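Side-chain contacts in major capsid protein (Faustovirus, PDB 5J7O), which probably forms the main building block of the outer protein shell of this large double-stranded DNA virus, as a trimer with a double jelly-roll fold: residues 82-85 with 86-89; 157-160 with 161-165; 538-541 with 542-546; 600-603 with 604-607. All blocks are in the same frame, centred on the assembly; numbering follows the deposited sequence.

Interaction 1 (82-85 with 86-89)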
ATOM      1  N   ASN B  82     -27.564  29.536 -10.484  1.00 57.80           N
ATOM      2  CA  ASN B  82     -27.596  28.332  -9.663  1.00 53.50           C
ATOM      3  C   ASN B  82     -27.131  27.126 -10.474  1.00 50.42           C
ATOM      4  O   ASN B  82     -27.671  26.867 -11.557  1.00 50.41           O
ATOM      5  CB  ASN B  82     -29.002  28.094  -9.115  1.00 53.21           C
ATOM      6  CG  ASN B  82     -29.087  26.858  -8.238  1.00 54.00           C
ATOM      7  OD1 ASN B  82     -28.460  26.788  -7.181  1.00 54.87           O
ATOM      8  ND2 ASN B  82     -29.876  25.880  -8.667  1.00 53.28           N
ATOM      9  N   PRO B  83     -26.149  26.373  -9.991  1.00 47.69           N
ATOM     10  CA  PRO B  83     -25.644  25.229 -10.753  1.00 45.73           C
ATOM     11  C   PRO B  83     -26.552  24.015 -10.638  1.00 46.21           C
ATOM     12  O   PRO B  83     -27.208  23.788  -9.619  1.00 45.88           O
ATOM     13  CB  PRO B  83     -24.286  24.956 -10.101  1.00 45.91           C
ATOM     14  CG  PRO B  83     -24.484  25.387  -8.683  1.00 45.94           C
ATOM     15  CD  PRO B  83     -25.403  26.578  -8.737  1.00 46.86           C
ATOM     16  N   THR B  84     -26.580  23.231 -11.713  1.00 46.65           N
ATOM     17  CA  THR B  84     -27.346  21.993 -11.760  1.00 45.19           C
ATOM     18  C   THR B  84     -26.542  20.931 -12.495  1.00 44.61           C
ATOM     19  O   THR B  84     -25.556  21.229 -13.175  1.00 44.13           O
ATOM     20  CB  THR B  84     -28.703  22.171 -12.465  1.00 45.83           C
ATOM     21  OG1 THR B  84     -28.491  22.573 -13.824  1.00 46.59           O
ATOM     22  CG2 THR B  84     -29.563  23.211 -11.758  1.00 45.21           C
ATOM     23  N   TYR B  85     -26.975  19.680 -12.345  1.00 43.86           N
ATOM     24  CA  TYR B  85     -26.477  18.611 -13.197  1.00 43.26           C
ATOM     25  C   TYR B  85     -26.807  18.911 -14.657  1.00 45.26           C
ATOM     26  O   TYR B  85     -27.757  19.634 -14.970  1.00 47.48           O
ATOM     27  CB  TYR B  85     -27.099  17.266 -12.814  1.00 41.73           C
ATOM     28  CG  TYR B  85     -26.569  16.614 -11.554  1.00 39.69           C
ATOM     29  CD1 TYR B  85     -25.380  15.893 -11.566  1.00 37.78           C
ATOM     30  CD2 TYR B  85     -27.283  16.678 -10.363  1.00 38.56           C
ATOM     31  CE1 TYR B  85     -24.906  15.278 -10.421  1.00 36.49           C
ATOM     32  CE2 TYR B  85     -26.815  16.067  -9.214  1.00 36.20           C
ATOM     33  CZ  TYR B  85     -25.627  15.369  -9.248  1.00 36.37           C
ATOM     34  OH  TYR B  85     -25.159  14.759  -8.106  1.00 36.60           O
ATOM     35  N   ASN B  86     -26.008  18.334 -15.557  1.00 46.11           N
ATOM     36  CA  ASN B  86     -26.281  18.373 -16.995  1.00 46.49           C
ATOM     37  C   ASN B  86     -26.387  19.813 -17.503  1.00 47.40           C
ATOM     38  O   ASN B  86     -27.361  20.199 -18.152  1.00 47.71           O
ATOM     39  CB  ASN B  86     -27.548  17.578 -17.323  1.00 47.77           C
ATOM     40  CG  ASN B  86     -27.724  17.336 -18.810  1.00 50.34           C
ATOM     41  OD1 ASN B  86     -26.754  17.114 -19.535  1.00 52.20           O
ATOM     42  ND2 ASN B  86     -28.968  17.383 -19.273  1.00 50.38           N
ATOM     43  N   SER B  87     -25.369  20.614 -17.198  1.00 47.23           N
ATOM     44  CA  SER B  87     -25.382  22.019 -17.578  1.00 48.60           C
ATOM     45  C   SER B  87     -23.952  22.513 -17.740  1.00 48.44           C
ATOM     46  O   SER B  87     -22.987  21.820 -17.409  1.00 48.54           O
ATOM     47  CB  SER B  87     -26.131  22.871 -16.547  1.00 49.52           C
ATOM     48  OG  SER B  87     -25.443  22.890 -15.307  1.00 49.34           O
ATOM     49  N   THR B  88     -23.832  23.731 -18.260  1.00 49.32           N
ATOM     50  CA  THR B  88     -22.548  24.396 -18.430  1.00 48.54           C
ATOM     51  C   THR B  88     -22.387  25.467 -17.361  1.00 47.91           C
ATOM     52  O   THR B  88     -23.260  26.326 -17.196  1.00 47.56           O
ATOM     53  CB  THR B  88     -22.432  25.016 -19.824  1.00 49.25           C
ATOM     54  OG1 THR B  88     -22.362  23.976 -20.808  1.00 49.71           O
ATOM     55  CG2 THR B  88     -21.185  25.880 -19.923  1.00 47.96           C
ATOM     56  N   ILE B  89     -21.274  25.408 -16.636  1.00 47.47           N
ATOM     57  CA  ILE B  89     -20.946  26.359 -15.581  1.00 45.66           C
ATOM     58  C   ILE B  89     -19.706  27.126 -16.017  1.00 45.39           C
ATOM     59  O   ILE B  89     -18.723  26.524 -16.463  1.00 45.96           O
ATOM     60  CB  ILE B  89     -20.714  25.643 -14.240  1.00 44.12           C
ATOM     61  CG1 ILE B  89     -21.969  24.876 -13.821  1.00 45.51           C
ATOM     62  CG2 ILE B  89     -20.301  26.628 -13.165  1.00 41.91           C
ATOM     63  CD1 ILE B  89     -21.788  24.054 -12.568  1.00 46.33           C
TER
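Tyr85 and Asn86 form the bend where this chain reverses, and Thr84 and Ser87 meet across it. The directions of 83-85 and 86-89 differ by 152°, and the reversal passes through Asn86, whose positive phi of 58° gives it a left-handed helical backbone; its amide leads away from the bend. The Tyr85 side chain leaves the bend as well, and its OH is hydrogen-bonded to Gln387. Across the mouth of the bend, Ser87 OG donates to Thr84 O at 2.7 Å, approaching from well above the carbonyl plane. With a chi1 of 66°, this hydroxyl sits between the backbone N and carbonyl carbon of Ser87, the rotation that turns it back over the bend. Thr84 OG1 in turn donates to Tyr85 O at 3.2 Å, so two hydroxyls tie down two successive carbonyls. Further along, the closure becomes apolar: Pro83 CB touches Ile89 CD1 at 3.6 Å, and both side chains rest on Ile392 of strand 389-401. Backbone bonds from Ser87 and Ile89 to strand 320-326 place the outgoing arm at the edge of a four-stranded sheet. Strand 69-76, which precedes the bend, pairs with 389-401 in another sheet. Such a turn, with hydroxyls bridging just behind its tip and apolar groups at its base, belongs to the sheet-to-sheet connections of a jelly-roll.

Interaction 2 (157-160 with 161-165)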
ATOM      1  N   TYR B 157     -37.399 -13.411   1.153  1.00 39.12           N
ATOM      2  CA  TYR B 157     -36.707 -12.143   1.330  1.00 38.22           C
ATOM      3  C   TYR B 157     -36.540 -11.855   2.813  1.00 39.32           C
ATOM      4  O   TYR B 157     -37.474 -12.038   3.600  1.00 42.37           O
ATOM      5  CB  TYR B 157     -37.461 -10.993   0.656  1.00 37.34           C
ATOM      6  CG  TYR B 157     -37.560 -11.125  -0.844  1.00 36.73           C
ATOM      7  CD1 TYR B 157     -36.428 -11.042  -1.644  1.00 35.78           C
ATOM      8  CD2 TYR B 157     -38.786 -11.326  -1.462  1.00 35.78           C
ATOM      9  CE1 TYR B 157     -36.513 -11.160  -3.017  1.00 35.39           C
ATOM     10  CE2 TYR B 157     -38.883 -11.443  -2.835  1.00 36.08           C
ATOM     11  CZ  TYR B 157     -37.743 -11.360  -3.606  1.00 36.07           C
ATOM     12  OH  TYR B 157     -37.834 -11.478  -4.975  1.00 36.73           O
ATOM     13  N   VAL B 158     -35.343 -11.405   3.190  1.00 37.02           N
ATOM     14  CA  VAL B 158     -35.021 -11.076   4.571  1.00 35.34           C
ATOM     15  C   VAL B 158     -34.246  -9.767   4.597  1.00 35.28           C
ATOM     16  O   VAL B 158     -33.689  -9.326   3.590  1.00 35.33           O
ATOM     17  CB  VAL B 158     -34.200 -12.190   5.263  1.00 33.14           C
ATOM     18  CG1 VAL B 158     -35.046 -13.437   5.466  1.00 33.55           C
ATOM     19  CG2 VAL B 158     -32.954 -12.513   4.450  1.00 26.48           C
ATOM     20  N   ASN B 159     -34.225  -9.139   5.769  1.00 35.32           N
ATOM     21  CA  ASN B 159     -33.322  -8.027   6.020  1.00 35.25           C
ATOM     22  C   ASN B 159     -32.029  -8.587   6.610  1.00 35.88           C
ATOM     23  O   ASN B 159     -31.835  -9.804   6.676  1.00 35.88           O
ATOM     24  CB  ASN B 159     -33.987  -6.982   6.916  1.00 34.00           C
ATOM     25  CG  ASN B 159     -34.591  -7.581   8.172  1.00 34.01           C
ATOM     26  OD1 ASN B 159     -34.377  -8.753   8.484  1.00 31.35           O
ATOM     27  ND2 ASN B 159     -35.348  -6.772   8.905  1.00 36.61           N
ATOM     28  N   GLN B 160     -31.120  -7.707   7.045  1.00 36.63           N
ATOM     29  CA  GLN B 160     -29.841  -8.185   7.563  1.00 35.84           C
ATOM     30  C   GLN B 160     -30.034  -9.049   8.803  1.00 34.22           C
ATOM     31  O   GLN B 160     -29.351 -10.067   8.970  1.00 33.02           O
ATOM     32  CB  GLN B 160     -28.911  -7.013   7.875  1.00 35.37           C
ATOM     33  CG  GLN B 160     -27.529  -7.471   8.324  1.00 36.27           C
ATOM     34  CD  GLN B 160     -26.634  -6.333   8.764  1.00 37.34           C
ATOM     35  OE1 GLN B 160     -27.067  -5.422   9.469  1.00 38.08           O
ATOM     36  NE2 GLN B 160     -25.373  -6.381   8.348  1.00 37.76           N
ATOM     37  N   GLN B 161     -30.963  -8.665   9.681  1.00 34.16           N
ATOM     38  CA  GLN B 161     -31.197  -9.440  10.892  1.00 35.17           C
ATOM     39  C   GLN B 161     -31.852 -10.784  10.600  1.00 36.06           C
ATOM     40  O   GLN B 161     -31.843 -11.664  11.467  1.00 37.79           O
ATOM     41  CB  GLN B 161     -32.054  -8.632  11.870  1.00 36.05           C
ATOM     42  CG  GLN B 161     -31.901  -9.059  13.319  1.00 38.34           C
ATOM     43  CD  GLN B 161     -32.625  -8.139  14.280  1.00 42.71           C
ATOM     44  OE1 GLN B 161     -33.640  -7.534  13.933  1.00 44.86           O
ATOM     45  NE2 GLN B 161     -32.103  -8.024  15.495  1.00 43.32           N
ATOM     46  N   GLY B 162     -32.412 -10.965   9.406  1.00 36.56           N
ATOM     47  CA  GLY B 162     -33.005 -12.225   9.013  1.00 38.77           C
ATOM     48  C   GLY B 162     -34.516 -12.278   9.071  1.00 40.89           C
ATOM     49  O   GLY B 162     -35.089 -13.343   8.812  1.00 41.11           O
ATOM     50  N   THR B 163     -35.175 -11.172   9.406  1.00 41.56           N
ATOM     51  CA  THR B 163     -36.630 -11.156   9.470  1.00 42.79           C
ATOM     52  C   THR B 163     -37.215 -11.212   8.063  1.00 43.11           C
ATOM     53  O   THR B 163     -36.763 -10.499   7.163  1.00 42.04           O
ATOM     54  CB  THR B 163     -37.118  -9.903  10.196  1.00 43.74           C
ATOM     55  OG1 THR B 163     -36.503  -9.827  11.490  1.00 46.21           O
ATOM     56  CG2 THR B 163     -38.628  -9.935  10.364  1.00 42.03           C
ATOM     57  N   THR B 164     -38.218 -12.065   7.878  1.00 42.93           N
ATOM     58  CA  THR B 164     -38.822 -12.242   6.565  1.00 41.29           C
ATOM     59  C   THR B 164     -39.603 -10.998   6.152  1.00 40.42           C
ATOM     60  O   THR B 164     -40.332 -10.406   6.953  1.00 40.24           O
ATOM     61  CB  THR B 164     -39.739 -13.466   6.567  1.00 41.50           C
ATOM     62  OG1 THR B 164     -38.963 -14.643   6.825  1.00 41.67           O
ATOM     63  CG2 THR B 164     -40.450 -13.621   5.226  1.00 40.88           C
ATOM     64  N   GLN B 165     -39.442 -10.603   4.891  1.00 38.83           N
ATOM     65  CA  GLN B 165     -40.110  -9.439   4.326  1.00 37.33           C
ATOM     66  C   GLN B 165     -41.214  -9.897   3.383  1.00 39.37           C
ATOM     67  O   GLN B 165     -40.994 -10.774   2.542  1.00 42.11           O
ATOM     68  CB  GLN B 165     -39.114  -8.545   3.584  1.00 32.33           C
ATOM     69  CG  GLN B 165     -37.948  -8.088   4.442  1.00 30.00           C
ATOM     70  CD  GLN B 165     -38.393  -7.260   5.630  1.00 30.52           C
ATOM     71  OE1 GLN B 165     -38.964  -6.181   5.469  1.00 30.38           O
ATOM     72  NE2 GLN B 165     -38.141  -7.765   6.833  1.00 31.02           N
TER
HETATM   73  O   HOH W   1     -40.438 -13.338   1.262  1.00 38.55           O
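Asn159 and Thr163 face each other across a tight reversal, and the carboxamide oxygen of Asn159 lies at its centre. OD1 is 2.7 Å from Thr163 N and 3.1 Å from Gly162 N, but both hydrogen bonds are weak because they are strongly bent. The side chain reaches inward because CG stands between the backbone N and carbonyl carbon of Asn159 (chi1 51°). The same residue also uses its backbone: Asn159 O accepts from Gly162 N at 3.0 Å, closing a type I turn, and Asn159 N donates to Thr163 O. Together with the positive phi of Gly162 (102°), this pattern fits a type I turn followed by a G1 beta bulge. Thr163 O has a second donor, Gln165 NE2, at 3.1 Å. That bond is nearly straight and lies in the plane of the glutamine amide, and the two donors reach the oxygen from opposite faces of its carbonyl plane. A bend at chi2 folds Gln165 back to make it. Val158 CG1 packs 3.3 Å from Gly162 O beside the turn. Behind this shell, Gln165 N donates to Tyr157 O at 2.8 Å, and a water accepts from Tyr157 N while donating to Gln165 O. Asn339 OD1 accepts from Gln160 N, and at the tip Gln161 NE2 binds Trp247 O of the second subunit. Amides therefore supply nearly all the polar chemistry, implying a reversal shaped by directional, uncharged bonds and presented to a neighbouring subunit.

Interaction 3 (538-541 with 542-546)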
ATOM      1  N   ALA B 538       7.636  -0.197 -33.261  1.00 40.26           N
ATOM      2  CA  ALA B 538       7.252  -1.418 -33.946  1.00 40.35           C
ATOM      3  C   ALA B 538       6.067  -2.061 -33.224  1.00 38.28           C
ATOM      4  O   ALA B 538       5.607  -1.593 -32.179  1.00 37.51           O
ATOM      5  CB  ALA B 538       8.436  -2.377 -34.029  1.00 31.60           C
ATOM      6  N   GLN B 539       5.561  -3.148 -33.795  1.00 37.09           N
ATOM      7  CA  GLN B 539       4.432  -3.860 -33.203  1.00 33.93           C
ATOM      8  C   GLN B 539       4.914  -4.584 -31.952  1.00 32.88           C
ATOM      9  O   GLN B 539       5.549  -5.637 -32.034  1.00 34.23           O
ATOM     10  CB  GLN B 539       3.827  -4.829 -34.211  1.00 32.04           C
ATOM     11  CG  GLN B 539       2.558  -5.511 -33.733  1.00 32.33           C
ATOM     12  CD  GLN B 539       1.951  -6.409 -34.791  1.00 33.84           C
ATOM     13  OE1 GLN B 539       2.493  -6.548 -35.888  1.00 35.86           O
ATOM     14  NE2 GLN B 539       0.819  -7.023 -34.471  1.00 33.16           N
ATOM     15  N   TYR B 540       4.617  -4.016 -30.786  1.00 31.51           N
ATOM     16  CA  TYR B 540       5.040  -4.567 -29.507  1.00 32.31           C
ATOM     17  C   TYR B 540       3.826  -4.935 -28.665  1.00 33.09           C
ATOM     18  O   TYR B 540       2.752  -4.342 -28.804  1.00 33.34           O
ATOM     19  CB  TYR B 540       5.914  -3.570 -28.735  1.00 33.76           C
ATOM     20  CG  TYR B 540       7.206  -3.210 -29.432  1.00 36.60           C
ATOM     21  CD1 TYR B 540       7.900  -4.153 -30.179  1.00 37.98           C
ATOM     22  CD2 TYR B 540       7.727  -1.926 -29.348  1.00 37.46           C
ATOM     23  CE1 TYR B 540       9.080  -3.828 -30.819  1.00 37.75           C
ATOM     24  CE2 TYR B 540       8.907  -1.590 -29.987  1.00 36.73           C
ATOM     25  CZ  TYR B 540       9.579  -2.545 -30.720  1.00 36.83           C
ATOM     26  OH  TYR B 540      10.753  -2.215 -31.357  1.00 36.37           O
ATOM     27  N   ARG B 541       4.011  -5.915 -27.782  1.00 30.29           N
ATOM     28  CA  ARG B 541       2.942  -6.336 -26.889  1.00 29.75           C
ATOM     29  C   ARG B 541       2.499  -5.180 -25.997  1.00 32.17           C
ATOM     30  O   ARG B 541       3.270  -4.261 -25.702  1.00 32.73           O
ATOM     31  CB  ARG B 541       3.399  -7.518 -26.032  1.00 28.56           C
ATOM     32  CG  ARG B 541       3.729  -8.775 -26.824  1.00 30.71           C
ATOM     33  CD  ARG B 541       4.309  -9.857 -25.927  1.00 34.08           C
ATOM     34  NE  ARG B 541       3.358 -10.298 -24.910  1.00 37.89           N
ATOM     35  CZ  ARG B 541       2.511 -11.312 -25.065  1.00 41.37           C
ATOM     36  NH1 ARG B 541       2.493 -11.997 -26.199  1.00 44.88           N
ATOM     37  NH2 ARG B 541       1.683 -11.637 -24.085  1.00 40.12           N
ATOM     38  N   ALA B 542       1.236  -5.237 -25.566  1.00 33.02           N
ATOM     39  CA  ALA B 542       0.653  -4.127 -24.818  1.00 33.93           C
ATOM     40  C   ALA B 542       1.348  -3.914 -23.480  1.00 34.37           C
ATOM     41  O   ALA B 542       1.352  -2.795 -22.957  1.00 33.70           O
ATOM     42  CB  ALA B 542      -0.839  -4.366 -24.607  1.00 34.90           C
ATOM     43  N   GLN B 543       1.945  -4.966 -22.914  1.00 34.90           N
ATOM     44  CA  GLN B 543       2.637  -4.819 -21.638  1.00 35.46           C
ATOM     45  C   GLN B 543       3.898  -3.973 -21.757  1.00 36.32           C
ATOM     46  O   GLN B 543       4.364  -3.435 -20.746  1.00 36.29           O
ATOM     47  CB  GLN B 543       2.986  -6.192 -21.062  1.00 37.42           C
ATOM     48  CG  GLN B 543       3.961  -6.979 -21.909  1.00 39.14           C
ATOM     49  CD  GLN B 543       4.263  -8.349 -21.337  1.00 42.24           C
ATOM     50  OE1 GLN B 543       4.143  -9.359 -22.028  1.00 44.06           O
ATOM     51  NE2 GLN B 543       4.666  -8.390 -20.072  1.00 43.47           N
ATOM     52  N   PHE B 544       4.464  -3.849 -22.961  1.00 36.67           N
ATOM     53  CA  PHE B 544       5.606  -2.963 -23.154  1.00 34.69           C
ATOM     54  C   PHE B 544       5.228  -1.515 -22.865  1.00 33.15           C
ATOM     55  O   PHE B 544       5.989  -0.783 -22.221  1.00 31.99           O
ATOM     56  CB  PHE B 544       6.147  -3.106 -24.578  1.00 33.97           C
ATOM     57  CG  PHE B 544       7.379  -2.286 -24.853  1.00 33.37           C
ATOM     58  CD1 PHE B 544       8.638  -2.783 -24.554  1.00 33.60           C
ATOM     59  CD2 PHE B 544       7.280  -1.028 -25.424  1.00 32.95           C
ATOM     60  CE1 PHE B 544       9.773  -2.035 -24.809  1.00 33.53           C
ATOM     61  CE2 PHE B 544       8.412  -0.275 -25.682  1.00 33.67           C
ATOM     62  CZ  PHE B 544       9.660  -0.780 -25.374  1.00 33.42           C
ATOM     63  N   TYR B 545       4.050  -1.090 -23.324  1.00 35.09           N
ATOM     64  CA  TYR B 545       3.599   0.277 -23.097  1.00 36.63           C
ATOM     65  C   TYR B 545       2.942   0.468 -21.738  1.00 34.93           C
ATOM     66  O   TYR B 545       2.928   1.593 -21.225  1.00 36.24           O
ATOM     67  CB  TYR B 545       2.618   0.703 -24.190  1.00 37.80           C
ATOM     68  CG  TYR B 545       3.153   0.556 -25.594  1.00 38.80           C
ATOM     69  CD1 TYR B 545       4.051   1.479 -26.117  1.00 38.45           C
ATOM     70  CD2 TYR B 545       2.754  -0.500 -26.401  1.00 38.47           C
ATOM     71  CE1 TYR B 545       4.535   1.352 -27.404  1.00 36.23           C
ATOM     72  CE2 TYR B 545       3.237  -0.637 -27.687  1.00 38.39           C
ATOM     73  CZ  TYR B 545       4.125   0.292 -28.183  1.00 36.87           C
ATOM     74  OH  TYR B 545       4.604   0.156 -29.465  1.00 36.97           O
ATOM     75  N   ARG B 546       2.390  -0.591 -21.148  1.00 33.13           N
ATOM     76  CA  ARG B 546       1.737  -0.462 -19.852  1.00 33.95           C
ATOM     77  C   ARG B 546       2.711  -0.599 -18.692  1.00 33.47           C
ATOM     78  O   ARG B 546       2.625   0.156 -17.718  1.00 31.72           O
ATOM     79  CB  ARG B 546       0.630  -1.509 -19.709  1.00 33.97           C
ATOM     80  CG  ARG B 546      -0.067  -1.477 -18.359  1.00 32.72           C
ATOM     81  CD  ARG B 546      -0.873  -2.739 -18.147  1.00 33.19           C
ATOM     82  NE  ARG B 546      -0.016  -3.918 -18.090  1.00 32.26           N
ATOM     83  CZ  ARG B 546      -0.375  -5.120 -18.529  1.00 32.16           C
ATOM     84  NH1 ARG B 546      -1.570  -5.297 -19.072  1.00 32.86           N
ATOM     85  NH2 ARG B 546       0.467  -6.139 -18.435  1.00 33.04           N
TER
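At the joint where strand 534-541, at the edge of a four-stranded jelly-roll sheet, runs into helix 542-552, Tyr540 and Arg541 meet residues of the helix. Arg541 O, on the strand side, accepts from Phe544 N, three residues on, at 3.0 Å. Tyr540 directs the edge of its ring toward the face of Phe544, an edge-to-face pair with centroids 5.2 Å apart and planes at 53°; CD2 of Tyr540 stands over that face. Both rings continue into an aromatic cluster with Tyr395 and Tyr73 of the second subunit, which makes the joint part of the trimer interface. Tyr545 crosses Tyr540 at about a right angle; its CE2 lies 4.1 Å from Tyr540 CB. The Tyr545 hydroxyl is hydrogen-bonded to Val527 O, pinning the ring between helix and sheet. Outside the aromatic packing, Arg541 and Gln543 run side by side and point the same way, with guanidinium and amide planes 61° apart. A bend at chi3 of Arg541 turns its NE to Gln543 OE1, meeting a lone pair in the carbonyl plane at 3.1 Å.

Interaction 4 (600-603 with 604-607)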
ATOM      1  N   PHE B 600     -10.381  -9.108 -27.949  1.00 39.02           N
ATOM      2  CA  PHE B 600     -11.696  -8.865 -27.374  1.00 39.59           C
ATOM      3  C   PHE B 600     -12.637  -8.136 -28.321  1.00 40.93           C
ATOM      4  O   PHE B 600     -13.798  -8.531 -28.463  1.00 41.80           O
ATOM      5  CB  PHE B 600     -11.552  -8.062 -26.072  1.00 38.97           C
ATOM      6  CG  PHE B 600     -12.854  -7.808 -25.369  1.00 38.25           C
ATOM      7  CD1 PHE B 600     -13.441  -8.796 -24.597  1.00 37.95           C
ATOM      8  CD2 PHE B 600     -13.490  -6.581 -25.475  1.00 38.60           C
ATOM      9  CE1 PHE B 600     -14.638  -8.571 -23.947  1.00 37.61           C
ATOM     10  CE2 PHE B 600     -14.689  -6.347 -24.826  1.00 39.07           C
ATOM     11  CZ  PHE B 600     -15.265  -7.345 -24.064  1.00 39.05           C
ATOM     12  N   CYS B 601     -12.161  -7.083 -28.982  1.00 42.62           N
ATOM     13  CA  CYS B 601     -13.041  -6.185 -29.721  1.00 44.22           C
ATOM     14  C   CYS B 601     -13.577  -6.856 -30.981  1.00 46.34           C
ATOM     15  O   CYS B 601     -12.804  -7.291 -31.841  1.00 50.17           O
ATOM     16  CB  CYS B 601     -12.294  -4.902 -30.077  1.00 44.27           C
ATOM     17  SG  CYS B 601     -13.289  -3.676 -30.958  1.00 44.89           S
ATOM     18  N   ASP B 602     -14.901  -6.936 -31.086  1.00 44.19           N
ATOM     19  CA  ASP B 602     -15.579  -7.346 -32.311  1.00 44.92           C
ATOM     20  C   ASP B 602     -16.982  -6.744 -32.294  1.00 43.31           C
ATOM     21  O   ASP B 602     -17.307  -5.916 -31.434  1.00 41.28           O
ATOM     22  CB  ASP B 602     -15.590  -8.873 -32.464  1.00 49.07           C
ATOM     23  CG  ASP B 602     -16.089  -9.593 -31.223  1.00 52.77           C
ATOM     24  OD1 ASP B 602     -16.902  -9.016 -30.469  1.00 53.03           O
ATOM     25  OD2 ASP B 602     -15.670 -10.748 -31.005  1.00 54.61           O
ATOM     26  N   SER B 603     -17.819  -7.159 -33.249  1.00 44.91           N
ATOM     27  CA  SER B 603     -19.151  -6.576 -33.375  1.00 47.29           C
ATOM     28  C   SER B 603     -20.033  -6.871 -32.170  1.00 48.71           C
ATOM     29  O   SER B 603     -20.970  -6.112 -31.902  1.00 49.00           O
ATOM     30  CB  SER B 603     -19.824  -7.073 -34.655  1.00 49.40           C
ATOM     31  OG  SER B 603     -19.126  -6.624 -35.803  1.00 52.27           O
ATOM     32  N   SER B 604     -19.760  -7.947 -31.435  1.00 49.18           N
ATOM     33  CA  SER B 604     -20.487  -8.213 -30.203  1.00 49.11           C
ATOM     34  C   SER B 604     -19.921  -7.447 -29.015  1.00 49.23           C
ATOM     35  O   SER B 604     -20.560  -7.419 -27.958  1.00 49.99           O
ATOM     36  CB  SER B 604     -20.480  -9.712 -29.898  1.00 50.16           C
ATOM     37  OG  SER B 604     -20.958 -10.458 -31.003  1.00 52.95           O
ATOM     38  N   ASN B 605     -18.750  -6.828 -29.164  1.00 48.51           N
ATOM     39  CA  ASN B 605     -18.098  -6.092 -28.079  1.00 47.48           C
ATOM     40  C   ASN B 605     -17.442  -4.841 -28.647  1.00 45.71           C
ATOM     41  O   ASN B 605     -16.216  -4.770 -28.789  1.00 44.59           O
ATOM     42  CB  ASN B 605     -17.072  -6.975 -27.365  1.00 48.63           C
ATOM     43  CG  ASN B 605     -17.696  -8.205 -26.739  1.00 49.73           C
ATOM     44  OD1 ASN B 605     -18.265  -8.139 -25.650  1.00 49.10           O
ATOM     45  ND2 ASN B 605     -17.592  -9.337 -27.427  1.00 51.26           N
ATOM     46  N   PRO B 606     -18.237  -3.827 -28.990  1.00 45.36           N
ATOM     47  CA  PRO B 606     -17.651  -2.581 -29.495  1.00 43.45           C
ATOM     48  C   PRO B 606     -16.853  -1.867 -28.416  1.00 40.90           C
ATOM     49  O   PRO B 606     -17.230  -1.854 -27.242  1.00 39.40           O
ATOM     50  CB  PRO B 606     -18.873  -1.760 -29.926  1.00 43.49           C
ATOM     51  CG  PRO B 606     -20.001  -2.314 -29.127  1.00 44.17           C
ATOM     52  CD  PRO B 606     -19.709  -3.778 -28.967  1.00 44.95           C
ATOM     53  N   CYS B 607     -15.734  -1.275 -28.827  1.00 40.26           N
ATOM     54  CA  CYS B 607     -14.847  -0.565 -27.922  1.00 40.22           C
ATOM     55  C   CYS B 607     -14.475   0.784 -28.521  1.00 40.36           C
ATOM     56  O   CYS B 607     -14.583   1.003 -29.730  1.00 39.91           O
ATOM     57  CB  CYS B 607     -13.574  -1.373 -27.628  1.00 41.10           C
ATOM     58  SG  CYS B 607     -13.859  -3.025 -26.954  1.00 42.02           S
TER
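Two side-chain rotations draw Asp602 and Phe600 toward Asn605: a chi1 of 51° sets the Asp602 carboxylate between its own backbone N and carbonyl carbon, above the bend, and a chi1 of -178° in Phe600 swings the ring forward beside the returning chain. The bend itself is a type I beta turn from Asp602 to Asn605, in the loop between strands 592-597 and 607-620. Its closing bond, Asn605 N to Asp602 O, measures 2.8 Å. The carboxylate reinforces the turn from the side. Asp602 OD1 accepts from Asn605 ND2 at 3.1 Å, on its syn side and only slightly out of the carboxylate plane, with an angle of 156° at the hydrogen. The two side chains run alongside each other. Asp602 OD1 is also 3.2 Å from Ser604 N, in a weak, bent bond that fits an Asx turn. The bond from Asn605 ND2 to Asp602 OD1 fixes the amide of Asn605, and Asn605 OD1 approaches Phe600 CZ at 3.5 Å. Asn605 CB packs equally close to Phe600 CE2, so the ring lies across the asparagine rather than stacking flat on it. Ser598 OG binds the backbone N of both Phe600 and Cys601, holding the approach to the turn, while Pro453 of strand 444-453 packs on Phe600 and Cys607. At the buried base, the two cysteine SG atoms, of Cys601 and Cys607, stand 4.1 Å apart, too far for a disulfide. Cys607 SG instead lies in the plane of the Phe600 ring, a sulfur-aromatic contact at its edge, 3.9 Å from CD2.

Overall arrangement
All four contacts are local reversals or joints, and none touches another; interactions 3 and 4 come closest, with nearest atoms about 11 Å apart. Interaction 3 is the buried one and relies mostly on aromatic packing at a strand-to-helix joint. Interaction 1 lies at the surface and is closed by hydroxyls, whereas interactions 2 and 4 are partly buried turns in which an Asn or Asp side chain braces the backbone, uncharged in the first and with a carboxylate in the second. Interactions 2 and 3 sit on opposite sides of the chain's centre, yet both meet the second subunit: the former through glutamine amides, the latter chiefly through rings. Interactions 1 and 4 are untouched by other chains of the assembly.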